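PDB 1IPA: RNA 2'-o-ribose methyltransferase from Thermus thermophilus, which probably transfers methyl groups to ribose 2'-hydroxyls of RNA, as a knotted SPOUT-class enzyme of the TrmH family. Local coordinates for residues Arg16-Lys21 and Arg28-Gly33; Leu87-Asn92 and Ser155-Arg160. One frame throughout, in Å; residues are numbered along the deposited sequence.

Contact 1: residues Arg16-Lys21 and Arg28-Gly33; sequences RLLERK and RFLIEG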
# COMPACT_ATOMS: atom_id res chain seq x y z
N ARG A 16 -18.50 10.65 4.87
CA ARG A 16 -18.16 10.01 6.13
C ARG A 16 -17.15 8.88 5.91
O ARG A 16 -16.40 8.52 6.82
CB ARG A 16 -19.43 9.45 6.79
CG ARG A 16 -20.29 10.48 7.51
CD ARG A 16 -21.72 9.96 7.69
NE ARG A 16 -21.74 8.55 8.07
CZ ARG A 16 -21.68 8.10 9.32
NH1 ARG A 16 -21.60 8.96 10.33
NH2 ARG A 16 -21.69 6.80 9.56
N LEU A 17 -17.14 8.32 4.71
CA LEU A 17 -16.24 7.23 4.40
C LEU A 17 -14.77 7.67 4.37
O LEU A 17 -13.87 6.84 4.23
CB LEU A 17 -16.64 6.57 3.07
CG LEU A 17 -17.60 5.37 3.04
CD1 LEU A 17 -18.43 5.24 4.32
CD2 LEU A 17 -18.48 5.51 1.82
N LEU A 18 -14.53 8.98 4.50
CA LEU A 18 -13.15 9.46 4.52
C LEU A 18 -12.49 9.11 5.85
O LEU A 18 -11.27 9.09 5.96
CB LEU A 18 -13.08 10.97 4.26
CG LEU A 18 -13.47 11.37 2.84
CD1 LEU A 18 -13.35 12.87 2.67
CD2 LEU A 18 -12.58 10.65 1.83
N GLU A 19 -13.32 8.80 6.85
CA GLU A 19 -12.81 8.43 8.16
C GLU A 19 -12.89 6.91 8.34
O GLU A 19 -13.83 6.26 7.88
CB GLU A 19 -13.61 9.17 9.23
CG GLU A 19 -13.34 10.67 9.17
CD GLU A 19 -14.37 11.48 9.92
OE1 GLU A 19 -14.59 11.20 11.12
OE2 GLU A 19 -14.95 12.41 9.32
N ARG A 20 -11.89 6.33 9.01
CA ARG A 20 -11.84 4.88 9.18
C ARG A 20 -12.99 4.20 9.92
O ARG A 20 -13.50 3.20 9.44
CB ARG A 20 -10.53 4.44 9.84
CG ARG A 20 -10.48 2.93 10.00
CD ARG A 20 -9.11 2.39 10.36
NE ARG A 20 -9.10 0.93 10.24
CZ ARG A 20 -8.03 0.16 10.38
NH1 ARG A 20 -6.85 0.70 10.64
NH2 ARG A 20 -8.14 -1.15 10.24
N LYS A 21 -13.38 4.72 11.08
CA LYS A 21 -14.46 4.10 11.83
C LYS A 21 -15.73 3.91 10.99
O LYS A 21 -16.40 2.88 11.09
CB LYS A 21 -14.80 4.93 13.08
CG LYS A 21 -14.25 4.37 14.39
CD LYS A 21 -12.72 4.29 14.39
CE LYS A 21 -12.18 3.86 15.76
NZ LYS A 21 -12.45 4.87 16.83
N ARG A 28 -17.83 -0.22 3.80
CA ARG A 28 -17.78 0.43 2.49
C ARG A 28 -16.65 1.45 2.43
O ARG A 28 -16.21 1.96 3.47
CB ARG A 28 -19.13 1.07 2.19
CG ARG A 28 -20.16 0.03 1.79
CD ARG A 28 -21.55 0.61 1.68
NE ARG A 28 -22.47 -0.38 1.11
CZ ARG A 28 -22.80 -1.52 1.70
NH1 ARG A 28 -22.30 -1.84 2.88
NH2 ARG A 28 -23.64 -2.36 1.09
N PHE A 29 -16.17 1.72 1.23
CA PHE A 29 -15.09 2.68 1.05
C PHE A 29 -15.10 3.24 -0.36
O PHE A 29 -15.66 2.64 -1.28
CB PHE A 29 -13.72 2.04 1.37
CG PHE A 29 -13.33 0.91 0.46
CD1 PHE A 29 -12.34 1.09 -0.51
CD2 PHE A 29 -13.94 -0.34 0.57
CE1 PHE A 29 -11.96 0.05 -1.35
CE2 PHE A 29 -13.55 -1.40 -0.27
CZ PHE A 29 -12.56 -1.19 -1.23
N LEU A 30 -14.49 4.42 -0.51
CA LEU A 30 -14.44 5.10 -1.78
C LEU A 30 -13.18 4.77 -2.54
O LEU A 30 -12.12 4.54 -1.95
CB LEU A 30 -14.51 6.61 -1.56
CG LEU A 30 -15.72 7.12 -0.77
CD1 LEU A 30 -15.45 8.53 -0.27
CD2 LEU A 30 -16.96 7.07 -1.64
N ILE A 31 -13.30 4.72 -3.86
CA ILE A 31 -12.17 4.43 -4.70
C ILE A 31 -12.07 5.51 -5.78
O ILE A 31 -12.81 5.49 -6.76
CB ILE A 31 -12.30 3.05 -5.35
CG1 ILE A 31 -12.50 1.98 -4.26
CG2 ILE A 31 -11.07 2.76 -6.19
CD1 ILE A 31 -12.67 0.54 -4.79
N GLU A 32 -11.15 6.45 -5.58
CA GLU A 32 -10.92 7.55 -6.51
C GLU A 32 -9.89 7.20 -7.60
O GLU A 32 -8.78 6.75 -7.30
CB GLU A 32 -10.46 8.79 -5.73
CG GLU A 32 -9.91 9.94 -6.56
CD GLU A 32 -9.80 11.25 -5.76
OE1 GLU A 32 -9.41 11.22 -4.57
OE2 GLU A 32 -10.10 12.32 -6.33
N GLY A 33 -10.26 7.42 -8.86
CA GLY A 33 -9.35 7.14 -9.96
C GLY A 33 -9.73 5.94 -10.80
O GLY A 33 -10.02 4.86 -10.27
O HOH W 1 -13.12 5.89 1.72
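Leu17 lies across Leu30 at about a right angle, and this pair of buried leucines carries most of the contact. Leu17 meets Leu30 through two atoms: its CB sits 4.0 Å from Leu30 CG, and its CD2 reaches the CD2 methyl of Leu30. The branch point of Leu17 turns to the strand backbone, with Leu17 CG 3.7 Å from Arg28 O and 4.2 Å from Phe29 CA. Leucine suits position 17, since its forked end can cover a side chain and a strand backbone together. Leu30 sets its CG opposite the carbonyl carbon and beside the backbone N (chi1 -56°); this turns its fork toward the turn, where two methyls let it meet both leucines at once. Its CD1 touches Leu17 CB and also Leu18 CD2, the latter 4.1 Å from Leu30 CD1, although Leu18 CB starts off away from the strand. No direct hydrogen bond joins the segments. Instead one water bridges the backbones, donating to Leu17 O at 2.8 Å and accepting from Leu30 N at 3.0 Å. The turn of 16-19 leads into helix 20-26, and the contact packs it against strand 28-32, an edge strand of the mixed sheet in the eL30-like domain, beside Leu99. Arg28 takes part chiefly through its carbonyl O; its guanidinium leads away to a salt bridge with Glu48. The chemistry is therefore chiefly hydrophobic: burial of aliphatic surface holds the turn against the strand, while the water links Leu17 O, which also accepts from Arg23, to Leu30 N.

Contact 2: residues Leu87-Asn92 and Ser155-Arg160; sequences LSVRDN and SPQVIR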
# COMPACT_ATOMS: atom_id res chain seq x y z
N LEU A 87 -15.14 14.44 -1.79
CA LEU A 87 -14.86 13.03 -1.60
C LEU A 87 -13.41 12.69 -1.96
O LEU A 87 -12.95 11.57 -1.73
CB LEU A 87 -15.78 12.17 -2.47
CG LEU A 87 -17.28 12.00 -2.18
CD1 LEU A 87 -17.58 12.21 -0.69
CD2 LEU A 87 -18.08 12.94 -3.02
N SER A 88 -12.70 13.66 -2.52
CA SER A 88 -11.32 13.48 -2.97
C SER A 88 -10.24 13.69 -1.92
O SER A 88 -10.43 14.40 -0.93
CB SER A 88 -11.04 14.41 -4.16
OG SER A 88 -9.70 14.28 -4.61
N VAL A 89 -9.09 13.06 -2.15
CA VAL A 89 -7.96 13.18 -1.25
C VAL A 89 -6.76 13.67 -2.06
O VAL A 89 -5.62 13.55 -1.62
CB VAL A 89 -7.66 11.81 -0.57
CG1 VAL A 89 -6.97 10.88 -1.54
CG2 VAL A 89 -6.84 12.02 0.66
N ARG A 90 -7.05 14.22 -3.23
CA ARG A 90 -6.02 14.75 -4.14
C ARG A 90 -6.18 16.26 -4.31
O ARG A 90 -7.22 16.82 -3.96
CB ARG A 90 -6.18 14.13 -5.53
CG ARG A 90 -6.49 12.66 -5.54
CD ARG A 90 -6.69 12.20 -6.96
NE ARG A 90 -6.72 10.75 -7.06
CZ ARG A 90 -6.68 10.09 -8.21
NH1 ARG A 90 -6.62 10.76 -9.34
NH2 ARG A 90 -6.69 8.76 -8.21
N ASP A 91 -5.16 16.91 -4.86
CA ASP A 91 -5.23 18.35 -5.11
C ASP A 91 -6.29 18.54 -6.19
O ASP A 91 -7.15 19.41 -6.07
CB ASP A 91 -3.89 18.90 -5.58
CG ASP A 91 -2.84 18.90 -4.48
OD1 ASP A 91 -3.10 19.49 -3.41
OD2 ASP A 91 -1.75 18.31 -4.69
N ASN A 92 -6.21 17.72 -7.23
CA ASN A 92 -7.16 17.74 -8.34
C ASN A 92 -7.82 16.35 -8.40
O ASN A 92 -7.18 15.37 -8.78
CB ASN A 92 -6.45 18.02 -9.66
CG ASN A 92 -5.72 19.34 -9.66
OD1 ASN A 92 -4.61 19.45 -9.13
ND2 ASN A 92 -6.33 20.36 -10.26
N SER A 155 -8.08 2.78 3.42
CA SER A 155 -8.03 4.23 3.53
C SER A 155 -7.77 4.86 2.17
O SER A 155 -7.14 4.26 1.30
CB SER A 155 -6.93 4.67 4.51
OG SER A 155 -5.67 4.71 3.88
N PRO A 156 -8.27 6.08 1.97
CA PRO A 156 -8.07 6.77 0.69
C PRO A 156 -6.60 7.03 0.36
O PRO A 156 -6.20 6.93 -0.80
CB PRO A 156 -8.87 8.06 0.87
CG PRO A 156 -10.00 7.62 1.71
CD PRO A 156 -9.32 6.74 2.76
N GLN A 157 -5.78 7.36 1.37
CA GLN A 157 -4.37 7.63 1.10
C GLN A 157 -3.55 6.38 0.78
O GLN A 157 -2.63 6.44 -0.02
CB GLN A 157 -3.70 8.42 2.24
CG GLN A 157 -4.28 8.22 3.62
CD GLN A 157 -5.63 8.90 3.81
OE1 GLN A 157 -5.76 10.11 3.60
NE2 GLN A 157 -6.63 8.13 4.22
N VAL A 158 -3.88 5.26 1.40
CA VAL A 158 -3.16 4.02 1.13
C VAL A 158 -3.49 3.61 -0.30
O VAL A 158 -2.63 3.14 -1.04
CB VAL A 158 -3.57 2.89 2.08
CG1 VAL A 158 -2.83 1.62 1.73
CG2 VAL A 158 -3.28 3.28 3.53
N ILE A 159 -4.74 3.80 -0.69
CA ILE A 159 -5.18 3.46 -2.03
C ILE A 159 -4.54 4.35 -3.10
O ILE A 159 -4.08 3.84 -4.12
CB ILE A 159 -6.74 3.53 -2.15
CG1 ILE A 159 -7.36 2.33 -1.43
CG2 ILE A 159 -7.16 3.58 -3.61
CD1 ILE A 159 -8.87 2.47 -1.13
N ARG A 160 -4.49 5.66 -2.89
CA ARG A 160 -3.88 6.53 -3.89
C ARG A 160 -2.36 6.35 -3.98
O ARG A 160 -1.83 6.17 -5.06
CB ARG A 160 -4.16 8.01 -3.62
CG ARG A 160 -3.76 8.87 -4.82
CD ARG A 160 -3.32 10.30 -4.51
NE ARG A 160 -3.12 11.05 -5.76
CZ ARG A 160 -2.69 12.31 -5.83
NH1 ARG A 160 -2.40 12.99 -4.72
NH2 ARG A 160 -2.54 12.89 -7.02
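Arg160 sends its CG opposite its backbone N (chi1 -169°) and runs extended to NE, which carries its guanidinium out to Arg90. Arg90 has CG beside its backbone N (chi1 -41°) and is likewise extended, and the two chains meet at a slant. Arg90 CG lies over one face of the Arg160 guanidinium, offset toward its rim and 3.7 Å from Arg160 NE, while Arg90 CB is 3.9 Å from Arg160 CZ. The guanidinium planes are 19° apart, yet the Arg90 methylene, not its guanidinium, lies over that face; like-charged Arg90 NE and Arg160 NE stand 3.8 Å apart. Arginine suits this surface because its methylenes can pack under a flat cation; Glu32 and Glu36 give Arg90 weak, long ion pairs that may ease the repulsion. Here loop 87-92 of the eL30-like domain meets helix 156-161 of the knotted SpoU methylase domain. With only a CB left, as in an alanine here, Arg160 would lose the CG and CD packed against its guanidinium, which would probably be freer to turn. Beta-branched Val89 crosses Pro156 in the helix's first turn, Val89 CG1 lying 4.2 Å from Pro156 CB, and Val89 CG2 rests 3.7 Å from Gln157 OE1.

How the contacts relate
Contact 1 is a buried apolar contact within the eL30-like domain, whereas contact 2 lies at the surface and bridges that domain to the SpoU methylase domain. Their chemistry follows: leucines and a bridging water in the first, arginine chains and small apolar touches in the second. No segment is shared, yet the two meet through Glu32 at the end of strand 28-32. Its carboxylate probably bonds Ser88 OG, with Glu32 OE2 at 2.6 Å, and Val89 N through OE1, tying the loop 87-92 to the strand. Leu18 also reaches both sites, touching Leu30 in contact 1 and Pro156 of the helix in contact 2.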